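Local structure of sensor protein (Shewanella oneidensis, 3LIC) at residues E174-A179 / W254-M259; V184-D187 / R191-F194. The protein probably acts as a membrane-bound histidine kinase of a two-component system, its extracellular PDC-fold domain sensing a signal outside the cell. All coordinates share one frame; numbering follows the deposited sequence.

How the interactions relate
Both contacts are built on the antiparallel sheet in which strand 183-186 lies between strands 192-194 and 255-261. Interaction 1 packs the end of helix 172-176 and the loop after it against one face of strand 255-261; interaction 2 pairs strand 183-186 with an edge strand, 192-194. Their centres are about 10 Å apart. They join through probable hydrogen bonds from Val-257 N to Val-184 O (2.7 Å) and from Arg-255 N to Leu-186 O (2.9 Å). Along the chain, interaction 2 is nested within the loop that interaction 1 closes. Helix 172-176 serves both: Leu-176 belongs to interaction 1, while Leu-172 and Pro-173 touch Phe-194 of interaction 2.

Interaction 1 of 2, residues E174-A179 / W254-M259; sequences EQLGIA and WRVVVM
Leu-176 and Ile-178 meet Val-256 and Val-258 through methyl groups alone, and no flat group takes part in the contact. The only aromatic ring of the two segments, the indole of Trp-254, is turned to another partner, standing edge-to-face with Trp-132 and touching Leu-29 of helix 2-46. The guanidinium of Arg-255 is likewise engaged elsewhere, with the carbonyl oxygens of Asp-187 and Leu-224.

The packing consists of two methyl pairs. Leu-176 sends CD2 to CG2 of Val-256 at 4.4 Å, and Ile-178 brings CD1 to CG2 of Val-258 at 4.2 Å. These are loose apolar approaches between backbones set well apart: the CA atoms of Leu-176 and Val-256 are 9.5 Å from each other, those of Ile-178 and Val-258 7.8 Å. In Ile-178, CG1 stands anti to the carbonyl carbon (chi1 -54°), and the further bend at chi2 (-62°) carries CD1 to the valine. The two valines are alternate residues of the strand, with Val-257 between them turned to Val-184 instead.

The direction of the loop is set by a Schellman motif at the end of helix 172-176. Gly-177, with a positive phi of 84°, is its C-prime residue; Ile-178 N pairs with Pro-173 O, and Gly-177 N makes a weak bond to Glu-174 O at 3.3 Å. The chain leaves the helix so that Ile-178, like Leu-176, faces strand 255-261.

Helix 2-46 borders the contact, with Ser-21 against Ile-178, Glu-17 against Val-258, and Ser-21 OG and Arg-24 NH1 hydrogen-bonded to Leu-176 O. Leu-183 touches both Leu-176 and Val-256. The arrangement is helix-on-sheet packing within a PDC sensor fold, in which a short connecting helix and the long N-terminal helix lie against the same antiparallel sheet.

Interaction 2 of 2, residues V184-D187 / R191-F194; sequences VVLD and RLIF
Val-185 faces two residues, Ile-193 and Phe-194, across this antiparallel pair, which makes a classic beta bulge. Among the backbone bonds, Val-185 N reaches Phe-194 O at 3.1 Å, while Val-185 O accepts both Ile-193 N (2.7 Å) and Phe-194 N (3.1 Å), the two donors arriving from the same face of its carbonyl plane. Farther along, Asp-187 N bonds to Arg-191 O, and the weaker CA-H donors of Val-184 and Leu-186 lean on Phe-194 O and Arg-191 O.

The polar side-chain contacts gather at Asp-187. Its CG sits between the backbone N and the carbonyl carbon (chi1 74°), turning the carboxylate across the hairpin end. OD1 takes Arg-191 N at 2.8 Å, met from above the carboxylate plane, and also accepts Gln-189 N in an Asx turn. OD2 forms a salt bridge with Arg-191 NH1 at 3.4 Å; it lies over one face of the guanidinium, toward the rim, with the two planes 75° apart, so only the charges pair. With an alanine in place of Asp-187, Arg-191 N and Gln-189 N would probably lose their shared acceptor, and the turn would be freer to shift.

Apolar contacts form on both faces of the pair. Leu-192 CD1 touches both Val-184 CG1 (3.7 Å) and Leu-186 CD2 (3.8 Å), the three methyls forming a compact triangle, and all three side chains touch Trp-209. On the face of Val-185 and Phe-194, Val-185 CG2 meets Phe-194 CB at 3.8 Å, beside the CB-to-CB approach of Val-185 and Ile-193.

The chemistry implies a hairpin whose bulge is gripped through one doubly used carbonyl and whose turn is probably steadied by the two backbone N-H groups that share OD1, with the arginine charge probably adding only a modest attraction.

Interaction 1 of 2, residues E174-A179 / W254-M259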
loop_
_atom_site.group_PDB
_atom_site.type_symbol
_atom_site.label_atom_id
_atom_site.label_comp_id
_atom_site.label_asym_id
_atom_site.label_seq_id
_atom_site.Cartn_x
_atom_site.Cartn_y
_atom_site.Cartn_z
ATOM N N GLU A 174 -7.846 1.127 -10.150
ATOM C CA GLU A 174 -9.260 1.365 -10.037
ATOM C C GLU A 174 -9.645 2.226 -8.811
ATOM O O GLU A 174 -10.523 3.100 -8.906
ATOM C CB GLU A 174 -9.991 0.042 -9.959
ATOM C CG GLU A 174 -11.416 0.312 -9.506
ATOM C CD GLU A 174 -12.272 -0.930 -9.546
ATOM O OE1 GLU A 174 -11.706 -2.046 -9.345
ATOM O OE2 GLU A 174 -13.512 -0.777 -9.762
ATOM N N GLN A 175 -9.040 1.976 -7.639
ATOM C CA GLN A 175 -9.435 2.747 -6.491
ATOM C C GLN A 175 -9.037 4.223 -6.699
ATOM O O GLN A 175 -9.701 5.133 -6.184
ATOM C CB GLN A 175 -8.793 2.155 -5.218
ATOM C CG GLN A 175 -9.550 0.971 -4.716
ATOM C CD GLN A 175 -8.726 0.145 -3.789
ATOM O OE1 GLN A 175 -7.510 0.013 -3.984
ATOM N NE2 GLN A 175 -9.372 -0.427 -2.759
ATOM N N LEU A 176 -7.962 4.447 -7.471
ATOM C CA LEU A 176 -7.411 5.783 -7.772
ATOM C C LEU A 176 -7.996 6.401 -9.043
ATOM O O LEU A 176 -7.951 7.626 -9.190
ATOM C CB LEU A 176 -5.890 5.743 -7.905
ATOM C CG LEU A 176 -5.139 5.994 -6.570
ATOM C CD1 LEU A 176 -5.780 5.237 -5.339
ATOM C CD2 LEU A 176 -3.627 5.708 -6.765
ATOM N N GLY A 177 -8.553 5.572 -9.929
ATOM C CA GLY A 177 -9.310 6.073 -11.079
ATOM C C GLY A 177 -8.372 6.416 -12.236
ATOM O O GLY A 177 -8.571 7.406 -12.887
ATOM N N ILE A 178 -7.338 5.597 -12.441
ATOM C CA ILE A 178 -6.267 5.790 -13.376
ATOM C C ILE A 178 -5.980 4.398 -13.981
ATOM O O ILE A 178 -5.938 3.342 -13.261
ATOM C CB ILE A 178 -4.946 6.293 -12.667
ATOM C CG1 ILE A 178 -5.180 7.541 -11.822
ATOM C CG2 ILE A 178 -3.936 6.747 -13.662
ATOM C CD1 ILE A 178 -5.681 8.810 -12.642
ATOM N N ALA A 179 -5.755 4.370 -15.295
ATOM C CA ALA A 179 -5.494 3.122 -15.974
ATOM C C ALA A 179 -4.183 2.566 -15.428
ATOM O O ALA A 179 -3.266 3.299 -15.215
ATOM C CB ALA A 179 -5.422 3.362 -17.480
ATOM N N TRP A 254 3.774 10.218 0.348
ATOM C CA TRP A 254 3.838 9.400 -0.833
ATOM C C TRP A 254 3.501 10.299 -2.035
ATOM O O TRP A 254 2.848 11.380 -1.859
ATOM C CB TRP A 254 2.855 8.246 -0.748
ATOM C CG TRP A 254 3.119 7.320 0.377
ATOM C CD1 TRP A 254 3.952 7.524 1.467
ATOM C CD2 TRP A 254 2.504 6.035 0.577
ATOM N NE1 TRP A 254 3.893 6.427 2.297
ATOM C CE2 TRP A 254 3.015 5.509 1.774
ATOM C CE3 TRP A 254 1.611 5.270 -0.173
ATOM C CZ2 TRP A 254 2.622 4.279 2.264
ATOM C CZ3 TRP A 254 1.230 4.047 0.309
ATOM C CH2 TRP A 254 1.723 3.567 1.519
ATOM N N ARG A 255 3.965 9.834 -3.219
ATOM C CA ARG A 255 3.680 10.436 -4.526
ATOM C C ARG A 255 2.808 9.588 -5.480
ATOM O O ARG A 255 2.972 8.373 -5.608
ATOM C CB ARG A 255 4.971 10.756 -5.267
ATOM C CG ARG A 255 5.495 12.202 -5.080
ATOM C CD ARG A 255 6.065 12.426 -3.697
ATOM N NE ARG A 255 6.998 11.381 -3.258
ATOM C CZ ARG A 255 8.277 11.300 -3.609
ATOM N NH1 ARG A 255 8.798 12.175 -4.451
ATOM N NH2 ARG A 255 9.031 10.309 -3.124
ATOM N N VAL A 256 1.935 10.256 -6.218
ATOM C CA VAL A 256 1.225 9.590 -7.262
ATOM C C VAL A 256 1.750 10.222 -8.498
ATOM O O VAL A 256 1.813 11.450 -8.571
ATOM C CB VAL A 256 -0.265 9.861 -7.150
ATOM C CG1 VAL A 256 -0.978 9.474 -8.443
ATOM C CG2 VAL A 256 -0.829 9.059 -5.941
ATOM N N VAL A 257 2.162 9.398 -9.453
ATOM C CA VAL A 257 2.612 9.899 -10.743
ATOM C C VAL A 257 1.649 9.443 -11.840
ATOM O O VAL A 257 1.414 8.253 -11.986
ATOM C CB VAL A 257 3.999 9.330 -11.092
ATOM C CG1 VAL A 257 4.512 9.921 -12.438
ATOM C CG2 VAL A 257 4.983 9.565 -9.937
ATOM N N VAL A 258 1.088 10.384 -12.587
ATOM C CA VAL A 258 0.291 10.055 -13.789
ATOM C C VAL A 258 1.125 10.410 -15.033
ATOM O O VAL A 258 1.653 11.507 -15.154
ATOM C CB VAL A 258 -1.028 10.865 -13.838
ATOM C CG1 VAL A 258 -1.847 10.496 -15.105
ATOM C CG2 VAL A 258 -1.860 10.643 -12.533
HETATM N N MSE A 259 1.263 9.474 -15.945
HETATM C CA MSE A 259 2.125 9.645 -17.110
HETATM C C MSE A 259 1.410 8.982 -18.266
HETATM O O MSE A 259 0.848 7.892 -18.091
HETATM C CB MSE A 259 3.467 8.982 -16.873
HETATM C CG MSE A 259 3.371 7.512 -16.794
HETATM SE SE MSE A 259 4.754 6.724 -15.618
HETATM C CE MSE A 259 3.656 6.546 -14.030
#

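Interaction 2 of 2, residues V184-D187 / R191-F194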
loop_
_atom_site.group_PDB
_atom_site.type_symbol
_atom_site.label_atom_id
_atom_site.label_comp_id
_atom_site.label_asym_id
_atom_site.label_seq_id
_atom_site.Cartn_x
_atom_site.Cartn_y
_atom_site.Cartn_z
ATOM N N VAL A 184 2.100 5.455 -11.398
ATOM C CA VAL A 184 3.125 4.995 -10.494
ATOM C C VAL A 184 2.818 5.603 -9.114
ATOM O O VAL A 184 2.336 6.730 -9.018
ATOM C CB VAL A 184 4.565 5.400 -10.979
ATOM C CG1 VAL A 184 5.621 5.181 -9.878
ATOM C CG2 VAL A 184 4.927 4.620 -12.146
ATOM N N VAL A 185 3.054 4.843 -8.057
ATOM C CA VAL A 185 2.954 5.357 -6.695
ATOM C C VAL A 185 4.300 5.113 -6.033
ATOM O O VAL A 185 4.880 4.024 -6.146
ATOM C CB VAL A 185 1.840 4.660 -5.847
ATOM C CG1 VAL A 185 1.733 5.362 -4.460
ATOM C CG2 VAL A 185 0.485 4.722 -6.518
ATOM N N LEU A 186 4.815 6.124 -5.379
ATOM C CA LEU A 186 6.112 6.031 -4.725
ATOM C C LEU A 186 5.850 6.351 -3.258
ATOM O O LEU A 186 4.995 7.156 -2.976
ATOM C CB LEU A 186 7.000 7.118 -5.291
ATOM C CG LEU A 186 7.324 7.069 -6.768
ATOM C CD1 LEU A 186 8.176 8.349 -7.126
ATOM C CD2 LEU A 186 8.119 5.767 -7.008
ATOM N N ASP A 187 6.542 5.708 -2.331
ATOM C CA ASP A 187 6.471 6.113 -0.962
ATOM C C ASP A 187 7.270 7.446 -0.749
ATOM O O ASP A 187 7.706 8.072 -1.687
ATOM C CB ASP A 187 6.971 5.004 -0.046
ATOM C CG ASP A 187 8.470 4.844 -0.077
ATOM O OD1 ASP A 187 9.199 5.668 -0.651
ATOM O OD2 ASP A 187 8.954 3.849 0.488
ATOM N N ARG A 191 10.582 5.038 -3.051
ATOM C CA ARG A 191 10.592 3.674 -3.497
ATOM C C ARG A 191 9.237 3.240 -4.081
ATOM O O ARG A 191 8.197 3.743 -3.699
ATOM C CB ARG A 191 11.047 2.748 -2.359
ATOM C CG ARG A 191 12.542 2.971 -1.927
ATOM C CD ARG A 191 13.106 1.764 -1.141
ATOM N NE ARG A 191 12.135 1.173 -0.204
ATOM C CZ ARG A 191 11.717 1.760 0.925
ATOM N NH1 ARG A 191 12.166 2.969 1.255
ATOM N NH2 ARG A 191 10.852 1.138 1.727
ATOM N N LEU A 192 9.266 2.296 -5.021
ATOM C CA LEU A 192 8.063 1.913 -5.769
ATOM C C LEU A 192 7.022 1.262 -4.875
ATOM O O LEU A 192 7.289 0.277 -4.209
ATOM C CB LEU A 192 8.454 0.938 -6.856
ATOM C CG LEU A 192 8.072 1.056 -8.320
ATOM C CD1 LEU A 192 7.928 2.475 -8.795
ATOM C CD2 LEU A 192 9.145 0.300 -9.105
ATOM N N ILE A 193 5.825 1.819 -4.849
ATOM C CA ILE A 193 4.691 1.145 -4.231
ATOM C C ILE A 193 3.922 0.471 -5.353
ATOM O O ILE A 193 3.575 -0.670 -5.249
ATOM C CB ILE A 193 3.755 2.153 -3.591
ATOM C CG1 ILE A 193 4.433 2.903 -2.419
ATOM C CG2 ILE A 193 2.458 1.486 -3.170
ATOM C CD1 ILE A 193 4.490 2.156 -1.213
ATOM N N PHE A 194 3.610 1.202 -6.406
ATOM C CA PHE A 194 2.833 0.670 -7.528
ATOM C C PHE A 194 3.519 0.970 -8.866
ATOM O O PHE A 194 3.930 2.101 -9.088
ATOM C CB PHE A 194 1.385 1.241 -7.618
ATOM C CG PHE A 194 0.593 0.600 -8.742
ATOM C CD1 PHE A 194 -0.006 -0.638 -8.563
ATOM C CD2 PHE A 194 0.597 1.138 -10.010
ATOM C CE1 PHE A 194 -0.645 -1.281 -9.582
ATOM C CE2 PHE A 194 -0.047 0.481 -11.046
ATOM C CZ PHE A 194 -0.682 -0.740 -10.827
#